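PDB 5EPA: SnoK from Streptomyces nogalater, which binds iron and 2-oxoglutarate at a non-heme centre and acts as a carbocyclase in nogalamycin biosynthesis. Local coordinates for residues A[133-141]-A[173-182]; A[111-122]-A[232-243]. All blocks are in the same frame, centred on the assembly; numbering follows the deposited sequence.

Interaction 1. Residues A[133-141]-A[173-182]; sequences HDDETGLPL and RAREDRQEHM. With FE (Fe (III) ion), chain G; AKG (2-oxoglutaric acid), chain H.
Asp134 and Arg173 join two loops in a buried contact by a salt bridge beside the iron centre of this cupin-clan, double-stranded beta-helix enzyme. Segment 133-141, which leaves strand 130-133, carries the HxD half of the facial triad of two histidines and one carboxylate; 173-182 belongs to the long loop after strand 164-166. His133 NE2 lies 2.1 Å from the iron and Asp135 OD1 1.9 Å from it, with His222 completing the triad. Between these two ligands, Asp134 sends its carboxylate away from the metal. Its CG sits between the backbone N and the carbonyl carbon (chi1 65°), which brings OD2 2.8 Å from Arg173 NH2. That bond uses the anti lone pair of OD2 and lies in the guanidinium plane, although the carboxylate is turned 50° from it. Two waters also donate to OD2. One is held by Arg173 NH1 and Gln179 N, the other links to Glu136 OE1 and Glu180 N, so three donors grip the oxygen. Asp134 OD1 faces back into its own loop and accepts from Thr137 N, an Asx motif whose turn encloses the metal ligand Asp135 and probably steadies it. Arg173 is held from further sides by Ser170 O, Arg219 O and a cation-pi contact with Trp195. Glu136 pairs mainly with Arg219, and its OE1 adds a long salt bridge, 3.7 Å, to Arg178 NH1. Farther along, Thr137 CG2 packs 3.8 Å from Met182 CG, while Thr137 O accepts a 3.0 Å bond from Met182 N in the carbonyl plane.

Interaction 2. Residues A[111-122]-A[232-243]; sequences PLRVYSSDILVK and VRMAHGVVYMDA. With AKG (2-oxoglutaric acid), chain H.
Strands 112-122 and 233-242 pair antiparallel from Leu112 beside Asp242 to Lys122 beside Arg233, and the register slips by one at a classic beta bulge where Tyr115 and Ser116 both face Val239. At the Lys122 end, Arg233 grips the distal carboxylate of 2-oxoglutarate, NH2 lying 2.6 Å from O3 and NH1 3.1 Å from O4. The same NH2 makes a straight bond (178°) to Leu120 O from above the carbonyl plane, while Ala235 N reaches that oxygen from the opposite face. Lys122 runs alongside, its methylenes over one face of the guanidinium, and its NZ goes on to Gln77 O and Thr130 OG1. On the other side of the sheet, Ser117 OG and His236 NE2 share a 2.8 Å hydrogen bond, with Asp118 O over the imidazole face. At the bulge, Met241 SD packs 3.6 Å from Tyr115 CB and lies obliquely beside the ring, 5.1 Å from its centroid, a Met-aromatic contact. Arg113, extended from CG to NE, gives NE to Ala243 O at 2.9 Å, and a water spans its NH2 and the same oxygen. With an alanine here, Ala243 O would probably keep little more than a less firmly held water, and Phe270 O would lose its NH1 partner. Adjacent central strands, with an arginine near the start of one binding the co-substrate, are characteristic of the double-stranded beta-helix of 2-oxoglutarate-dependent oxygenases.

How the interactions relate
From the N terminus, strand 112-122 comes first, and interaction 2 closes the widest loop when the chain returns as strand 233-242. Interaction 1 falls wholly within that excursion: 133-141 leaves strand 130-133, and the loop segment 173-182 meets it after a shorter excursion that includes strands 148-153 and 164-166. The two centres are about 18 Å apart, yet both sites touch the same 2-oxoglutarate, interaction 1 at its iron-bound end and interaction 2 at its far carboxylate. They also meet directly, for Tyr115 OH packs 3.3 Å from Pro140 CG and Leu139 lies against Tyr115 and Val239, joining the metal-bearing loop to the large sheet.

Interaction 1. Residues A[133-141]-A[173-182]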
loop_
_atom_site.group_PDB
_atom_site.type_symbol
_atom_site.label_atom_id
_atom_site.label_comp_id
_atom_site.label_asym_id
_atom_site.label_seq_id
_atom_site.Cartn_x
_atom_site.Cartn_y
_atom_site.Cartn_z
ATOM N N HIS A 133 9.892 -4.367 -4.306
ATOM C CA HIS A 133 8.997 -4.493 -5.460
ATOM C C HIS A 133 8.374 -3.167 -5.797
ATOM O O HIS A 133 8.532 -2.207 -5.054
ATOM C CB HIS A 133 7.863 -5.511 -5.142
ATOM C CG HIS A 133 6.965 -5.084 -4.007
ATOM N ND1 HIS A 133 7.341 -5.173 -2.687
ATOM C CD2 HIS A 133 5.715 -4.543 -4.005
ATOM C CE1 HIS A 133 6.363 -4.701 -1.921
ATOM N NE2 HIS A 133 5.365 -4.265 -2.692
ATOM N N ASP A 134 7.644 -3.113 -6.903
ATOM C CA ASP A 134 6.662 -2.062 -7.106
ATOM C C ASP A 134 5.284 -2.724 -7.126
ATOM O O ASP A 134 5.178 -3.940 -7.205
ATOM C CB ASP A 134 6.897 -1.239 -8.350
ATOM C CG ASP A 134 6.740 -2.038 -9.672
ATOM O OD1 ASP A 134 5.819 -2.872 -9.801
ATOM O OD2 ASP A 134 7.557 -1.777 -10.600
ATOM N N ASP A 135 4.244 -1.939 -6.924
ATOM C CA ASP A 135 2.911 -2.526 -6.703
ATOM C C ASP A 135 2.247 -2.837 -8.029
ATOM O O ASP A 135 1.512 -3.801 -8.139
ATOM C CB ASP A 135 2.066 -1.593 -5.872
ATOM C CG ASP A 135 2.509 -1.517 -4.409
ATOM O OD1 ASP A 135 3.060 -2.491 -3.780
ATOM O OD2 ASP A 135 2.276 -0.409 -3.887
ATOM N N GLU A 136 2.536 -2.020 -9.037
ATOM C CA GLU A 136 2.004 -2.200 -10.365
ATOM C C GLU A 136 2.178 -3.622 -10.852
ATOM O O GLU A 136 1.286 -4.205 -11.477
ATOM C CB GLU A 136 2.675 -1.189 -11.319
ATOM C CG GLU A 136 2.320 -1.314 -12.780
ATOM C CD GLU A 136 3.030 -0.266 -13.648
ATOM O OE1 GLU A 136 4.295 -0.272 -13.765
ATOM O OE2 GLU A 136 2.299 0.601 -14.209
ATOM N N THR A 137 3.331 -4.175 -10.601
ATOM C CA THR A 137 3.679 -5.489 -11.113
ATOM C C THR A 137 2.683 -6.577 -10.661
ATOM O O THR A 137 2.326 -7.473 -11.416
ATOM C CB THR A 137 5.099 -5.847 -10.637
ATOM O OG1 THR A 137 6.055 -4.886 -11.179
ATOM C CG2 THR A 137 5.492 -7.233 -11.051
ATOM N N GLY A 138 2.243 -6.482 -9.411
ATOM C CA GLY A 138 1.296 -7.428 -8.838
ATOM C C GLY A 138 -0.190 -7.044 -8.805
ATOM O O GLY A 138 -1.002 -7.774 -8.236
ATOM N N LEU A 139 -0.558 -5.917 -9.409
ATOM C CA LEU A 139 -1.963 -5.513 -9.517
ATOM C C LEU A 139 -2.567 -6.058 -10.789
ATOM O O LEU A 139 -1.995 -5.906 -11.860
ATOM C CB LEU A 139 -2.099 -3.999 -9.521
ATOM C CG LEU A 139 -1.904 -3.333 -8.144
ATOM C CD1 LEU A 139 -1.767 -1.834 -8.306
ATOM C CD2 LEU A 139 -3.021 -3.628 -7.162
ATOM N N PRO A 140 -3.714 -6.734 -10.686
ATOM C CA PRO A 140 -4.356 -7.388 -11.842
ATOM C C PRO A 140 -5.194 -6.387 -12.626
ATOM O O PRO A 140 -6.404 -6.583 -12.837
ATOM C CB PRO A 140 -5.209 -8.458 -11.187
ATOM C CG PRO A 140 -5.640 -7.814 -9.886
ATOM C CD PRO A 140 -4.478 -6.961 -9.440
ATOM N N LEU A 141 -4.539 -5.318 -13.068
ATOM C CA LEU A 141 -5.179 -4.182 -13.687
ATOM C C LEU A 141 -4.454 -3.708 -14.930
ATOM O O LEU A 141 -3.257 -3.908 -15.060
ATOM C CB LEU A 141 -5.243 -3.010 -12.725
ATOM C CG LEU A 141 -5.896 -3.286 -11.381
ATOM C CD1 LEU A 141 -5.766 -2.057 -10.533
ATOM C CD2 LEU A 141 -7.371 -3.650 -11.504
ATOM N N ARG A 173 10.748 5.579 -13.711
ATOM C CA ARG A 173 11.536 4.685 -14.545
ATOM C C ARG A 173 10.940 4.526 -15.934
ATOM O O ARG A 173 9.721 4.443 -16.093
ATOM C CB ARG A 173 11.624 3.294 -13.929
ATOM C CG ARG A 173 12.545 3.167 -12.747
ATOM C CD ARG A 173 12.380 1.801 -12.094
ATOM N NE ARG A 173 11.046 1.650 -11.502
ATOM C CZ ARG A 173 10.428 0.501 -11.332
ATOM N NH1 ARG A 173 10.976 -0.634 -11.687
ATOM N NH2 ARG A 173 9.275 0.481 -10.746
ATOM N N ALA A 174 11.820 4.453 -16.933
ATOM C CA ALA A 174 11.450 4.128 -18.308
ATOM C C ALA A 174 10.949 2.690 -18.385
ATOM O O ALA A 174 11.206 1.880 -17.482
ATOM C CB ALA A 174 12.646 4.301 -19.200
ATOM N N ARG A 175 10.217 2.371 -19.447
ATOM C CA ARG A 175 9.609 1.025 -19.649
ATOM C C ARG A 175 10.596 -0.125 -19.509
ATOM O O ARG A 175 10.312 -1.105 -18.836
ATOM C CB ARG A 175 8.977 0.982 -21.055
ATOM C CG ARG A 175 8.365 -0.298 -21.660
ATOM C CD ARG A 175 7.038 -0.637 -20.954
ATOM N NE ARG A 175 6.705 -2.066 -21.033
ATOM C CZ ARG A 175 7.218 -2.990 -20.216
ATOM N NH1 ARG A 175 8.113 -2.651 -19.281
ATOM N NH2 ARG A 175 6.830 -4.259 -20.330
ATOM N N GLU A 176 11.754 0.021 -20.123
ATOM C CA GLU A 176 12.766 -1.031 -20.089
ATOM C C GLU A 176 13.285 -1.363 -18.664
ATOM O O GLU A 176 13.904 -2.411 -18.473
ATOM C CB GLU A 176 13.958 -0.693 -21.004
ATOM C CG GLU A 176 14.790 0.568 -20.535
ATOM C CD GLU A 176 14.634 1.842 -21.381
ATOM O OE1 GLU A 176 13.498 2.072 -21.903
ATOM O OE2 GLU A 176 15.645 2.620 -21.481
ATOM N N ASP A 177 13.086 -0.450 -17.717
ATOM C CA ASP A 177 13.523 -0.619 -16.333
ATOM C C ASP A 177 12.376 -1.021 -15.380
ATOM O O ASP A 177 12.545 -1.021 -14.184
ATOM C CB ASP A 177 14.164 0.672 -15.847
ATOM C CG ASP A 177 15.499 0.970 -16.530
ATOM O OD1 ASP A 177 16.218 0.029 -16.889
ATOM O OD2 ASP A 177 15.827 2.151 -16.716
ATOM N N ARG A 178 11.231 -1.363 -15.935
ATOM C CA ARG A 178 10.056 -1.759 -15.162
ATOM C C ARG A 178 9.584 -3.134 -15.553
ATOM O O ARG A 178 9.644 -3.516 -16.716
ATOM C CB ARG A 178 8.891 -0.871 -15.485
ATOM C CG ARG A 178 9.006 0.480 -14.887
ATOM C CD ARG A 178 7.668 1.164 -14.969
ATOM N NE ARG A 178 7.560 1.916 -16.216
ATOM C CZ ARG A 178 6.656 1.724 -17.171
ATOM N NH1 ARG A 178 5.724 0.775 -17.057
ATOM N NH2 ARG A 178 6.683 2.495 -18.265
ATOM N N GLN A 179 9.139 -3.898 -14.581
ATOM C CA GLN A 179 8.575 -5.182 -14.915
ATOM C C GLN A 179 7.131 -5.075 -15.471
ATOM O O GLN A 179 6.776 -5.808 -16.385
ATOM C CB GLN A 179 8.613 -6.114 -13.740
ATOM C CG GLN A 179 8.142 -7.507 -14.120
ATOM C CD GLN A 179 8.648 -8.557 -13.189
ATOM O OE1 GLN A 179 9.086 -8.257 -12.070
ATOM N NE2 GLN A 179 8.551 -9.823 -13.606
ATOM N N GLU A 180 6.346 -4.141 -14.928
ATOM C CA GLU A 180 4.891 -3.931 -15.247
ATOM C C GLU A 180 3.824 -4.914 -14.788
ATOM O O GLU A 180 2.793 -4.464 -14.277
ATOM C CB GLU A 180 4.575 -3.802 -16.749
ATOM C CG GLU A 180 5.213 -2.571 -17.413
ATOM C CD GLU A 180 4.361 -1.983 -18.543
ATOM O OE1 GLU A 180 3.255 -2.512 -18.855
ATOM O OE2 GLU A 180 4.805 -0.961 -19.116
ATOM N N HIS A 181 3.967 -6.198 -15.119
ATOM C CA HIS A 181 2.900 -7.111 -14.879
ATOM C C HIS A 181 3.332 -8.537 -14.839
ATOM O O HIS A 181 3.992 -8.984 -15.766
ATOM C CB HIS A 181 1.793 -6.979 -15.904
ATOM C CG HIS A 181 0.546 -7.730 -15.526
ATOM N ND1 HIS A 181 -0.269 -7.333 -14.477
ATOM C CD2 HIS A 181 -0.030 -8.839 -16.053
ATOM C CE1 HIS A 181 -1.295 -8.160 -14.380
ATOM N NE2 HIS A 181 -1.171 -9.083 -15.323
ATOM N N MET A 182 2.932 -9.251 -13.785
ATOM C CA MET A 182 3.106 -10.697 -13.732
ATOM C C MET A 182 1.804 -11.435 -14.001
ATOM O O MET A 182 0.843 -11.281 -13.256
ATOM C CB MET A 182 3.651 -11.113 -12.375
ATOM C CG MET A 182 5.144 -10.802 -12.198
ATOM S SD MET A 182 5.879 -11.578 -10.753
ATOM C CE MET A 182 4.578 -11.379 -9.528
HETATM FE FE FE G . 3.869 -2.907 -2.079
HETATM C C1 AKG H . 2.632 -1.876 0.195
HETATM O O1 AKG H . 1.871 -1.223 0.953
HETATM O O2 AKG H . 2.631 -1.847 -1.065
HETATM C C2 AKG H . 3.612 -2.792 0.773
HETATM O O5 AKG H . 4.304 -3.367 -0.054
HETATM C C3 AKG H . 3.727 -2.981 2.264
HETATM C C4 AKG H . 4.636 -4.116 2.743
HETATM C C5 AKG H . 4.704 -4.136 4.281
HETATM O O3 AKG H . 3.781 -3.628 4.999
HETATM O O4 AKG H . 5.669 -4.657 4.846
HETATM O O HOH W 1 9.522 -3.211 -11.740
HETATM O O HOH W 2 6.442 -1.933 -13.060
HETATM O O HOH W 3 2.384 -4.480 -2.040
#

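Interaction 2. Residues A[111-122]-A[232-243]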
loop_
_atom_site.group_PDB
_atom_site.type_symbol
_atom_site.label_atom_id
_atom_site.label_comp_id
_atom_site.label_asym_id
_atom_site.label_seq_id
_atom_site.Cartn_x
_atom_site.Cartn_y
_atom_site.Cartn_z
ATOM N N PRO A 111 -9.124 11.247 -10.825
ATOM C CA PRO A 111 -10.154 10.530 -10.081
ATOM C C PRO A 111 -9.713 9.114 -9.698
ATOM O O PRO A 111 -9.031 8.445 -10.471
ATOM C CB PRO A 111 -11.360 10.498 -11.043
ATOM C CG PRO A 111 -11.075 11.564 -12.059
ATOM C CD PRO A 111 -9.562 11.561 -12.193
ATOM N N LEU A 112 -10.115 8.698 -8.505
ATOM C CA LEU A 112 -9.733 7.427 -7.960
ATOM C C LEU A 112 -10.912 6.597 -7.505
ATOM O O LEU A 112 -11.991 7.122 -7.223
ATOM C CB LEU A 112 -8.851 7.630 -6.759
ATOM C CG LEU A 112 -7.548 8.405 -6.955
ATOM C CD1 LEU A 112 -6.963 8.736 -5.601
ATOM C CD2 LEU A 112 -6.540 7.637 -7.794
ATOM N N ARG A 113 -10.661 5.293 -7.416
ATOM C CA ARG A 113 -11.559 4.361 -6.748
ATOM C C ARG A 113 -10.747 3.556 -5.759
ATOM O O ARG A 113 -9.568 3.355 -5.944
ATOM C CB ARG A 113 -12.185 3.362 -7.729
ATOM C CG ARG A 113 -13.279 3.885 -8.635
ATOM C CD ARG A 113 -13.660 2.831 -9.660
ATOM N NE ARG A 113 -14.645 3.362 -10.587
ATOM C CZ ARG A 113 -15.948 3.475 -10.323
ATOM N NH1 ARG A 113 -16.445 3.115 -9.125
ATOM N NH2 ARG A 113 -16.768 3.974 -11.247
ATOM N N VAL A 114 -11.422 3.024 -4.743
ATOM C CA VAL A 114 -10.786 2.014 -3.876
ATOM C C VAL A 114 -10.706 0.663 -4.609
ATOM O O VAL A 114 -11.722 0.137 -5.047
ATOM C CB VAL A 114 -11.564 1.814 -2.583
ATOM C CG1 VAL A 114 -10.873 0.782 -1.708
ATOM C CG2 VAL A 114 -11.671 3.120 -1.825
ATOM N N TYR A 115 -9.489 0.153 -4.783
ATOM C CA TYR A 115 -9.258 -1.149 -5.385
ATOM C C TYR A 115 -9.373 -2.225 -4.328
ATOM O O TYR A 115 -10.041 -3.234 -4.529
ATOM C CB TYR A 115 -7.878 -1.288 -6.083
ATOM C CG TYR A 115 -7.544 -2.743 -6.355
ATOM C CD1 TYR A 115 -8.287 -3.481 -7.229
ATOM C CD2 TYR A 115 -6.559 -3.396 -5.663
ATOM C CE1 TYR A 115 -8.043 -4.829 -7.456
ATOM C CE2 TYR A 115 -6.289 -4.746 -5.895
ATOM C CZ TYR A 115 -7.074 -5.458 -6.793
ATOM O OH TYR A 115 -6.839 -6.814 -6.996
ATOM N N SER A 116 -8.686 -2.024 -3.220
ATOM C CA SER A 116 -8.621 -3.026 -2.164
ATOM C C SER A 116 -7.935 -2.420 -0.964
ATOM O O SER A 116 -7.431 -1.281 -1.009
ATOM C CB SER A 116 -7.825 -4.254 -2.608
ATOM O OG SER A 116 -7.999 -5.322 -1.708
ATOM N N SER A 117 -7.911 -3.187 0.119
ATOM C CA SER A 117 -7.047 -2.865 1.236
ATOM C C SER A 117 -6.529 -4.131 1.866
ATOM O O SER A 117 -7.130 -5.210 1.694
ATOM C CB SER A 117 -7.777 -1.982 2.253
ATOM O OG SER A 117 -8.598 -2.711 3.141
ATOM N N ASP A 118 -5.462 -3.990 2.632
ATOM C CA ASP A 118 -4.904 -5.116 3.342
ATOM C C ASP A 118 -4.554 -4.751 4.771
ATOM O O ASP A 118 -4.024 -3.670 5.028
ATOM C CB ASP A 118 -3.607 -5.582 2.701
ATOM C CG ASP A 118 -3.823 -6.251 1.373
ATOM O OD1 ASP A 118 -4.026 -5.536 0.376
ATOM O OD2 ASP A 118 -3.763 -7.500 1.312
ATOM N N ILE A 119 -4.803 -5.675 5.685
ATOM C CA ILE A 119 -4.226 -5.582 6.998
ATOM C C ILE A 119 -2.814 -6.129 6.874
ATOM O O ILE A 119 -2.603 -7.208 6.305
ATOM C CB ILE A 119 -5.031 -6.383 7.987
ATOM C CG1 ILE A 119 -6.360 -5.684 8.293
ATOM C CG2 ILE A 119 -4.253 -6.530 9.285
ATOM C CD1 ILE A 119 -7.390 -6.625 8.897
ATOM N N LEU A 120 -1.826 -5.374 7.362
ATOM C CA LEU A 120 -0.390 -5.716 7.128
ATOM C C LEU A 120 0.402 -5.744 8.426
ATOM O O LEU A 120 0.806 -4.702 8.965
ATOM C CB LEU A 120 0.254 -4.708 6.170
ATOM C CG LEU A 120 -0.370 -4.620 4.775
ATOM C CD1 LEU A 120 0.022 -3.267 4.175
ATOM C CD2 LEU A 120 0.033 -5.771 3.875
ATOM N N VAL A 121 0.598 -6.954 8.938
ATOM C CA VAL A 121 1.136 -7.163 10.299
ATOM C C VAL A 121 2.507 -7.781 10.227
ATOM O O VAL A 121 2.726 -8.711 9.434
ATOM C CB VAL A 121 0.219 -8.092 11.124
ATOM C CG1 VAL A 121 0.915 -8.618 12.365
ATOM C CG2 VAL A 121 -1.028 -7.349 11.568
ATOM N N LYS A 122 3.432 -7.273 11.032
ATOM C CA LYS A 122 4.734 -7.940 11.213
ATOM C C LYS A 122 4.953 -8.273 12.688
ATOM O O LYS A 122 5.044 -7.372 13.493
ATOM C CB LYS A 122 5.922 -7.089 10.705
ATOM C CG LYS A 122 6.122 -7.079 9.184
ATOM C CD LYS A 122 7.423 -6.353 8.821
ATOM C CE LYS A 122 7.639 -6.189 7.308
ATOM N NZ LYS A 122 8.302 -7.364 6.708
ATOM N N VAL A 232 4.554 -5.809 18.051
ATOM C CA VAL A 232 3.903 -6.021 16.799
ATOM C C VAL A 232 3.880 -4.721 15.985
ATOM O O VAL A 232 3.652 -3.650 16.517
ATOM C CB VAL A 232 2.429 -6.510 17.018
ATOM C CG1 VAL A 232 1.738 -6.615 15.667
ATOM C CG2 VAL A 232 2.364 -7.870 17.677
ATOM N N ARG A 233 4.045 -4.843 14.687
ATOM C CA ARG A 233 3.765 -3.715 13.768
ATOM C C ARG A 233 2.477 -3.949 13.020
ATOM O O ARG A 233 2.298 -5.005 12.421
ATOM C CB ARG A 233 4.849 -3.590 12.697
ATOM C CG ARG A 233 4.608 -2.423 11.790
ATOM C CD ARG A 233 5.256 -2.614 10.432
ATOM N NE ARG A 233 4.324 -3.223 9.519
ATOM C CZ ARG A 233 4.574 -3.554 8.256
ATOM N NH1 ARG A 233 5.764 -3.367 7.660
ATOM N NH2 ARG A 233 3.591 -4.118 7.580
ATOM N N MET A 234 1.594 -2.967 12.989
ATOM C CA MET A 234 0.399 -3.090 12.147
ATOM C C MET A 234 0.241 -1.861 11.303
ATOM O O MET A 234 0.118 -0.759 11.818
ATOM C CB MET A 234 -0.887 -3.312 12.950
ATOM C CG MET A 234 -2.101 -3.441 12.029
ATOM S SD MET A 234 -3.766 -3.546 12.773
ATOM C CE MET A 234 -3.607 -5.045 13.727
ATOM N N ALA A 235 0.188 -2.073 9.990
ATOM C CA ALA A 235 -0.279 -1.040 9.091
ATOM C C ALA A 235 -1.530 -1.513 8.340
ATOM O O ALA A 235 -1.859 -2.707 8.327
ATOM C CB ALA A 235 0.812 -0.658 8.106
ATOM N N HIS A 236 -2.191 -0.559 7.680
ATOM C CA HIS A 236 -3.287 -0.850 6.785
ATOM C C HIS A 236 -2.981 -0.212 5.450
ATOM O O HIS A 236 -2.865 0.999 5.349
ATOM C CB HIS A 236 -4.617 -0.315 7.319
ATOM C CG HIS A 236 -5.814 -1.019 6.762
ATOM N ND1 HIS A 236 -6.380 -2.106 7.374
ATOM C CD2 HIS A 236 -6.485 -0.853 5.603
ATOM C CE1 HIS A 236 -7.372 -2.571 6.637
ATOM N NE2 HIS A 236 -7.465 -1.817 5.558
ATOM N N GLY A 237 -2.855 -1.032 4.412
ATOM C CA GLY A 237 -2.503 -0.543 3.100
ATOM C C GLY A 237 -3.756 -0.413 2.271
ATOM O O GLY A 237 -4.483 -1.370 2.108
ATOM N N VAL A 238 -4.007 0.765 1.738
ATOM C CA VAL A 238 -5.171 0.966 0.885
ATOM C C VAL A 238 -4.729 1.301 -0.548
ATOM O O VAL A 238 -4.024 2.286 -0.739
ATOM C CB VAL A 238 -6.046 2.127 1.398
ATOM C CG1 VAL A 238 -7.303 2.259 0.551
ATOM C CG2 VAL A 238 -6.425 1.891 2.814
ATOM N N VAL A 239 -5.189 0.536 -1.547
ATOM C CA VAL A 239 -4.807 0.827 -2.935
ATOM C C VAL A 239 -5.917 1.609 -3.575
ATOM O O VAL A 239 -7.057 1.137 -3.646
ATOM C CB VAL A 239 -4.547 -0.441 -3.727
ATOM C CG1 VAL A 239 -4.249 -0.116 -5.156
ATOM C CG2 VAL A 239 -3.394 -1.222 -3.122
ATOM N N TYR A 240 -5.612 2.839 -3.958
ATOM C CA TYR A 240 -6.530 3.707 -4.687
ATOM C C TYR A 240 -6.139 3.666 -6.169
ATOM O O TYR A 240 -5.057 4.121 -6.541
ATOM C CB TYR A 240 -6.460 5.135 -4.166
ATOM C CG TYR A 240 -6.910 5.333 -2.727
ATOM C CD1 TYR A 240 -8.255 5.353 -2.405
ATOM C CD2 TYR A 240 -6.012 5.520 -1.730
ATOM C CE1 TYR A 240 -8.675 5.527 -1.117
ATOM C CE2 TYR A 240 -6.410 5.704 -0.414
ATOM C CZ TYR A 240 -7.741 5.705 -0.104
ATOM O OH TYR A 240 -8.165 5.900 1.205
ATOM N N MET A 241 -7.005 3.083 -6.992
ATOM C CA MET A 241 -6.711 2.901 -8.379
ATOM C C MET A 241 -7.322 4.004 -9.207
ATOM O O MET A 241 -8.248 4.681 -8.785
ATOM C CB MET A 241 -7.204 1.546 -8.849
ATOM C CG MET A 241 -8.732 1.363 -8.836
ATOM S SD MET A 241 -9.229 -0.297 -9.284
ATOM C CE MET A 241 -10.976 -0.183 -8.852
ATOM N N ASP A 242 -6.812 4.170 -10.404
ATOM C CA ASP A 242 -7.426 5.032 -11.391
ATOM C C ASP A 242 -8.912 4.659 -11.528
ATOM O O ASP A 242 -9.272 3.467 -11.574
ATOM C CB ASP A 242 -6.724 4.851 -12.730
ATOM C CG ASP A 242 -5.225 5.241 -12.670
ATOM O OD1 ASP A 242 -4.923 6.439 -12.893
ATOM O OD2 ASP A 242 -4.335 4.379 -12.434
ATOM N N ALA A 243 -9.775 5.667 -11.602
ATOM C CA ALA A 243 -11.223 5.436 -11.584
ATOM C C ALA A 243 -11.779 4.663 -12.786
ATOM O O ALA A 243 -12.921 4.192 -12.754
ATOM C CB ALA A 243 -11.952 6.746 -11.426
HETATM C C1 AKG H . 2.632 -1.876 0.195
HETATM O O1 AKG H . 1.871 -1.223 0.953
HETATM O O2 AKG H . 2.631 -1.847 -1.065
HETATM C C2 AKG H . 3.612 -2.792 0.773
HETATM O O5 AKG H . 4.304 -3.367 -0.054
HETATM C C3 AKG H . 3.727 -2.981 2.264
HETATM C C4 AKG H . 4.636 -4.116 2.743
HETATM C C5 AKG H . 4.704 -4.136 4.281
HETATM O O3 AKG H . 3.781 -3.628 4.999
HETATM O O4 AKG H . 5.669 -4.657 4.846
HETATM O O HOH W 4 -15.520 5.475 -13.198
HETATM O O HOH W 5 -3.738 -3.070 -0.448
#